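ATP-citrate lyase beta-subunit (Chlorobium limicola, PDB 6HXJ) probably takes part in the ATP- and CoA-dependent cleavage of citrate into acetyl-CoA and oxaloacetate, yielding ADP and phosphate. Local coordinates at residues A[109-121]-A[131-143]. Residues are numbered along the deposited sequence; the frame is centred on the assembly and turned at random.
Sequences IIGNKDGAELLIS and NWDSVRRIQIELD
The side-chain amides of Asn112 and Gln139 exchange two hydrogen bonds: Asn112 ND2 donates to Gln139 OE1 at 2.8 Å, and Gln139 NE2 donates to Asn112 OD1 at 3.0 Å. Each donor lies on a lone pair of the opposite oxygen, although the two amide planes are twisted 36° apart. Gln139 reaches its partner, beyond the intervening strand, by a bend at chi2 (72°) that lays its amide across the carbonyl oxygen of Ala116. Asn112 OD1 also accepts from Asp114 N, an Asx turn within the type I turn from Asn112 to Gly115, so three bonds fix the Asn112 amide. Strands 104-112, 115-121 and 136-141 form an antiparallel three-stranded meander in the ATP-grasp part of the protein, with 136-141 one of the two outermost strands, within this chain, of the sheet. Backbone bonds join the last two in reciprocal pairs at Ala116 and Ile140, Leu118 and Ile138, and Ile120 and Arg136. On the face that carries Glu117 and Gln139, Arg137 bends at chi3 (81°) and lies alongside Leu119, whose CD2 touches Arg137 NH2 at 3.6 Å. Glu117 OE1 sits over one face of this guanidinium, 3.9 Å from Arg137 NH1, a long salt bridge through charge alone. Leu119 CD2 also meets Trp132 CZ2 at 3.6 Å, while Val135 CG1 packs against the same methyl at 3.8 Å. On the other face, Ile140 CD1 rests 3.8 Å from both Leu118 CB and Ile109 CD1; Leu118 and Ile109 in turn pack on helices 148-158 and 163-181, respectively.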
loop_
_atom_site.group_PDB
_atom_site.type_symbol
_atom_site.label_atom_id
_atom_site.label_comp_id
_atom_site.label_asym_id
_atom_site.label_seq_id
_atom_site.Cartn_x
_atom_site.Cartn_y
_atom_site.Cartn_z
ATOM N N ILE A 109 44.639 -37.834 -42.915
ATOM C CA ILE A 109 44.101 -36.505 -43.195
ATOM C C ILE A 109 44.555 -35.575 -42.049
ATOM O O ILE A 109 44.225 -35.823 -40.893
ATOM C CB ILE A 109 42.576 -36.527 -43.511
ATOM C CG1 ILE A 109 42.042 -35.132 -43.779
ATOM C CG2 ILE A 109 41.732 -37.258 -42.470
ATOM C CD1 ILE A 109 41.024 -35.064 -44.889
ATOM N N ILE A 110 45.454 -34.641 -42.372
ATOM C CA ILE A 110 46.087 -33.742 -41.406
ATOM C C ILE A 110 45.690 -32.325 -41.731
ATOM O O ILE A 110 45.925 -31.869 -42.857
ATOM C CB ILE A 110 47.629 -33.962 -41.331
ATOM C CG1 ILE A 110 48.281 -33.788 -42.743
ATOM C CG2 ILE A 110 47.917 -35.348 -40.751
ATOM C CD1 ILE A 110 49.681 -34.389 -43.044
ATOM N N GLY A 111 45.030 -31.660 -40.779
ATOM C CA GLY A 111 44.544 -30.301 -40.962
ATOM C C GLY A 111 45.650 -29.276 -41.075
ATOM O O GLY A 111 46.754 -29.494 -40.566
ATOM N N ASN A 112 45.365 -28.168 -41.764
ATOM C CA ASN A 112 46.292 -27.050 -41.985
ATOM C C ASN A 112 45.498 -25.735 -42.096
ATOM O O ASN A 112 44.267 -25.783 -42.157
ATOM C CB ASN A 112 47.175 -27.281 -43.227
ATOM C CG ASN A 112 46.423 -27.598 -44.488
ATOM O OD1 ASN A 112 45.533 -26.859 -44.916
ATOM N ND2 ASN A 112 46.761 -28.717 -45.100
ATOM N N LYS A 113 46.192 -24.577 -42.142
ATOM C CA LYS A 113 45.560 -23.258 -42.147
ATOM C C LYS A 113 44.500 -23.075 -43.225
ATOM O O LYS A 113 43.567 -22.310 -43.013
ATOM C CB LYS A 113 46.599 -22.117 -42.190
ATOM C CG LYS A 113 47.523 -22.123 -43.404
ATOM C CD LYS A 113 48.534 -20.960 -43.436
ATOM C CE LYS A 113 49.193 -20.786 -44.803
ATOM N NZ LYS A 113 50.189 -21.856 -45.134
ATOM N N ASP A 114 44.606 -23.820 -44.336
ATOM C CA ASP A 114 43.723 -23.733 -45.513
ATOM C C ASP A 114 42.695 -24.864 -45.646
ATOM O O ASP A 114 41.888 -24.850 -46.556
ATOM C CB ASP A 114 44.581 -23.628 -46.804
ATOM C CG ASP A 114 45.573 -22.457 -46.827
ATOM O OD1 ASP A 114 45.183 -21.322 -46.417
ATOM O OD2 ASP A 114 46.729 -22.666 -47.273
ATOM N N GLY A 115 42.736 -25.829 -44.757
ATOM C CA GLY A 115 41.813 -26.949 -44.778
ATOM C C GLY A 115 42.623 -28.110 -44.255
ATOM O O GLY A 115 43.243 -28.023 -43.184
ATOM N N ALA A 116 42.621 -29.201 -45.016
ATOM C CA ALA A 116 43.391 -30.382 -44.679
ATOM C C ALA A 116 44.150 -30.922 -45.865
ATOM O O ALA A 116 44.038 -30.413 -46.978
ATOM C CB ALA A 116 42.396 -31.415 -44.170
ATOM N N GLU A 117 44.966 -31.934 -45.613
ATOM C CA GLU A 117 45.749 -32.617 -46.626
ATOM C C GLU A 117 45.523 -34.113 -46.469
ATOM O O GLU A 117 45.634 -34.634 -45.353
ATOM C CB GLU A 117 47.225 -32.293 -46.456
ATOM C CG GLU A 117 48.060 -32.571 -47.689
ATOM C CD GLU A 117 49.524 -32.191 -47.563
ATOM O OE1 GLU A 117 50.148 -32.517 -46.525
ATOM O OE2 GLU A 117 50.046 -31.559 -48.511
ATOM N N LEU A 118 45.172 -34.789 -47.569
ATOM C CA LEU A 118 44.946 -36.215 -47.562
ATOM C C LEU A 118 46.146 -36.887 -48.177
ATOM O O LEU A 118 46.464 -36.626 -49.330
ATOM C CB LEU A 118 43.656 -36.548 -48.306
ATOM C CG LEU A 118 43.238 -38.018 -48.400
ATOM C CD1 LEU A 118 42.903 -38.630 -47.046
ATOM C CD2 LEU A 118 42.084 -38.174 -49.324
ATOM N N LEU A 119 46.850 -37.695 -47.386
ATOM C CA LEU A 119 48.027 -38.424 -47.844
ATOM C C LEU A 119 47.598 -39.869 -48.032
ATOM O O LEU A 119 46.932 -40.436 -47.159
ATOM C CB LEU A 119 49.199 -38.297 -46.839
ATOM C CG LEU A 119 50.094 -37.052 -46.978
ATOM C CD1 LEU A 119 49.397 -35.814 -46.521
ATOM C CD2 LEU A 119 51.352 -37.195 -46.169
ATOM N N ILE A 120 47.920 -40.444 -49.198
ATOM C CA ILE A 120 47.564 -41.822 -49.515
ATOM C C ILE A 120 48.783 -42.630 -49.987
ATOM O O ILE A 120 49.607 -42.136 -50.746
ATOM C CB ILE A 120 46.359 -41.888 -50.507
ATOM C CG1 ILE A 120 45.735 -43.296 -50.540
ATOM C CG2 ILE A 120 46.699 -41.365 -51.930
ATOM C CD1 ILE A 120 44.430 -43.337 -51.181
ATOM N N SER A 121 48.883 -43.876 -49.547
ATOM C CA SER A 121 49.962 -44.756 -49.997
ATOM C C SER A 121 49.470 -46.174 -50.175
ATOM O O SER A 121 48.606 -46.635 -49.430
ATOM C CB SER A 121 51.140 -44.734 -49.030
ATOM O OG SER A 121 52.286 -45.293 -49.647
ATOM N N ASN A 131 59.307 -45.888 -47.901
ATOM C CA ASN A 131 58.329 -45.681 -48.968
ATOM C C ASN A 131 57.533 -44.385 -48.771
ATOM O O ASN A 131 56.296 -44.379 -48.744
ATOM C CB ASN A 131 57.401 -46.893 -49.115
ATOM C CG ASN A 131 58.089 -48.132 -49.616
ATOM O OD1 ASN A 131 58.807 -48.117 -50.621
ATOM N ND2 ASN A 131 57.903 -49.226 -48.902
ATOM N N TRP A 132 58.257 -43.274 -48.650
ATOM C CA TRP A 132 57.612 -41.977 -48.531
ATOM C C TRP A 132 57.474 -41.272 -49.901
ATOM O O TRP A 132 56.780 -40.262 -49.997
ATOM C CB TRP A 132 58.259 -41.089 -47.462
ATOM C CG TRP A 132 57.305 -40.050 -46.943
ATOM C CD1 TRP A 132 57.283 -38.725 -47.272
ATOM C CD2 TRP A 132 56.141 -40.278 -46.128
ATOM N NE1 TRP A 132 56.209 -38.104 -46.671
ATOM C CE2 TRP A 132 55.493 -39.034 -45.962
ATOM C CE3 TRP A 132 55.598 -41.411 -45.494
ATOM C CZ2 TRP A 132 54.343 -38.887 -45.177
ATOM C CZ3 TRP A 132 54.448 -41.266 -44.733
ATOM C CH2 TRP A 132 53.835 -40.016 -44.579
ATOM N N ASP A 133 58.060 -41.844 -50.973
ATOM C CA ASP A 133 57.917 -41.305 -52.336
ATOM C C ASP A 133 56.613 -41.845 -52.923
ATOM O O ASP A 133 56.040 -41.249 -53.845
ATOM C CB ASP A 133 59.119 -41.727 -53.220
ATOM C CG ASP A 133 60.199 -40.680 -53.479
ATOM O OD1 ASP A 133 60.320 -39.725 -52.668
ATOM O OD2 ASP A 133 60.963 -40.845 -54.460
ATOM N N SER A 134 56.159 -42.991 -52.373
ATOM C CA SER A 134 54.937 -43.673 -52.784
ATOM C C SER A 134 53.700 -42.874 -52.406
ATOM O O SER A 134 52.638 -43.081 -52.990
ATOM C CB SER A 134 54.881 -45.076 -52.187
ATOM O OG SER A 134 54.725 -45.104 -50.781
ATOM N N VAL A 135 53.852 -41.964 -51.428
ATOM C CA VAL A 135 52.802 -41.111 -50.876
ATOM C C VAL A 135 52.380 -40.001 -51.847
ATOM O O VAL A 135 53.190 -39.174 -52.280
ATOM C CB VAL A 135 53.155 -40.555 -49.472
ATOM C CG1 VAL A 135 52.116 -39.557 -48.983
ATOM C CG2 VAL A 135 53.324 -41.674 -48.456
ATOM N N ARG A 136 51.090 -40.037 -52.195
ATOM C CA ARG A 136 50.419 -39.054 -53.030
ATOM C C ARG A 136 49.515 -38.248 -52.118
ATOM O O ARG A 136 48.741 -38.799 -51.328
ATOM C CB ARG A 136 49.654 -39.714 -54.201
ATOM C CG ARG A 136 50.536 -40.569 -55.124
ATOM C CD ARG A 136 51.677 -39.777 -55.734
ATOM N NE ARG A 136 52.641 -40.634 -56.418
ATOM C CZ ARG A 136 53.879 -40.261 -56.726
ATOM N NH1 ARG A 136 54.694 -41.101 -57.353
ATOM N NH2 ARG A 136 54.317 -39.049 -56.401
ATOM N N ARG A 137 49.697 -36.944 -52.156
ATOM C CA ARG A 137 48.969 -36.054 -51.290
ATOM C C ARG A 137 48.183 -35.026 -52.059
ATOM O O ARG A 137 48.671 -34.478 -53.045
ATOM C CB ARG A 137 49.898 -35.392 -50.251
ATOM C CG ARG A 137 51.203 -34.819 -50.794
ATOM C CD ARG A 137 51.927 -33.993 -49.751
ATOM N NE ARG A 137 52.688 -34.817 -48.807
ATOM C CZ ARG A 137 53.549 -34.337 -47.909
ATOM N NH1 ARG A 137 53.769 -33.028 -47.819
ATOM N NH2 ARG A 137 54.199 -35.162 -47.097
ATOM N N ILE A 138 46.950 -34.773 -51.611
ATOM C CA ILE A 138 46.123 -33.701 -52.167
ATOM C C ILE A 138 45.712 -32.755 -51.053
ATOM O O ILE A 138 45.532 -33.191 -49.926
ATOM C CB ILE A 138 44.928 -34.099 -53.071
ATOM C CG1 ILE A 138 43.843 -34.866 -52.301
ATOM C CG2 ILE A 138 45.369 -34.815 -54.313
ATOM C CD1 ILE A 138 42.526 -34.160 -52.286
ATOM N N GLN A 139 45.548 -31.472 -51.368
ATOM C CA GLN A 139 45.122 -30.477 -50.405
ATOM C C GLN A 139 43.626 -30.223 -50.563
ATOM O O GLN A 139 43.168 -29.838 -51.641
ATOM C CB GLN A 139 45.939 -29.195 -50.565
ATOM C CG GLN A 139 45.353 -27.946 -49.893
ATOM C CD GLN A 139 45.456 -27.976 -48.416
ATOM O OE1 GLN A 139 46.364 -28.569 -47.849
ATOM N NE2 GLN A 139 44.531 -27.322 -47.757
ATOM N N ILE A 140 42.866 -30.498 -49.498
ATOM C CA ILE A 140 41.428 -30.276 -49.456
ATOM C C ILE A 140 41.213 -28.887 -48.913
ATOM O O ILE A 140 41.465 -28.644 -47.735
ATOM C CB ILE A 140 40.679 -31.366 -48.643
ATOM C CG1 ILE A 140 40.839 -32.737 -49.310
ATOM C CG2 ILE A 140 39.192 -31.014 -48.482
ATOM C CD1 ILE A 140 41.115 -33.757 -48.406
ATOM N N GLU A 141 40.786 -27.958 -49.772
ATOM C CA GLU A 141 40.486 -26.592 -49.350
ATOM C C GLU A 141 39.249 -26.610 -48.486
ATOM O O GLU A 141 38.354 -27.431 -48.714
ATOM C CB GLU A 141 40.319 -25.662 -50.542
ATOM C CG GLU A 141 41.653 -25.166 -51.086
ATOM C CD GLU A 141 42.541 -24.426 -50.097
ATOM O OE1 GLU A 141 42.107 -23.370 -49.574
ATOM O OE2 GLU A 141 43.671 -24.906 -49.844
ATOM N N LEU A 142 39.260 -25.797 -47.427
ATOM C CA LEU A 142 38.201 -25.706 -46.422
ATOM C C LEU A 142 36.820 -25.497 -47.066
ATOM O O LEU A 142 36.635 -24.565 -47.864
ATOM C CB LEU A 142 38.550 -24.592 -45.429
ATOM C CG LEU A 142 37.706 -24.472 -44.177
ATOM C CD1 LEU A 142 38.036 -25.547 -43.162
ATOM C CD2 LEU A 142 37.920 -23.149 -43.560
ATOM N N ASP A 143 35.894 -26.449 -46.777
ATOM C CA ASP A 143 34.508 -26.524 -47.278
ATOM C C ASP A 143 34.404 -26.732 -48.811
ATOM O O ASP A 143 33.317 -26.582 -49.376
ATOM C CB ASP A 143 33.663 -25.299 -46.812
ATOM C CG ASP A 143 33.588 -25.094 -45.306
ATOM O OD1 ASP A 143 33.402 -26.096 -44.575
ATOM O OD2 ASP A 143 33.675 -23.922 -44.859
#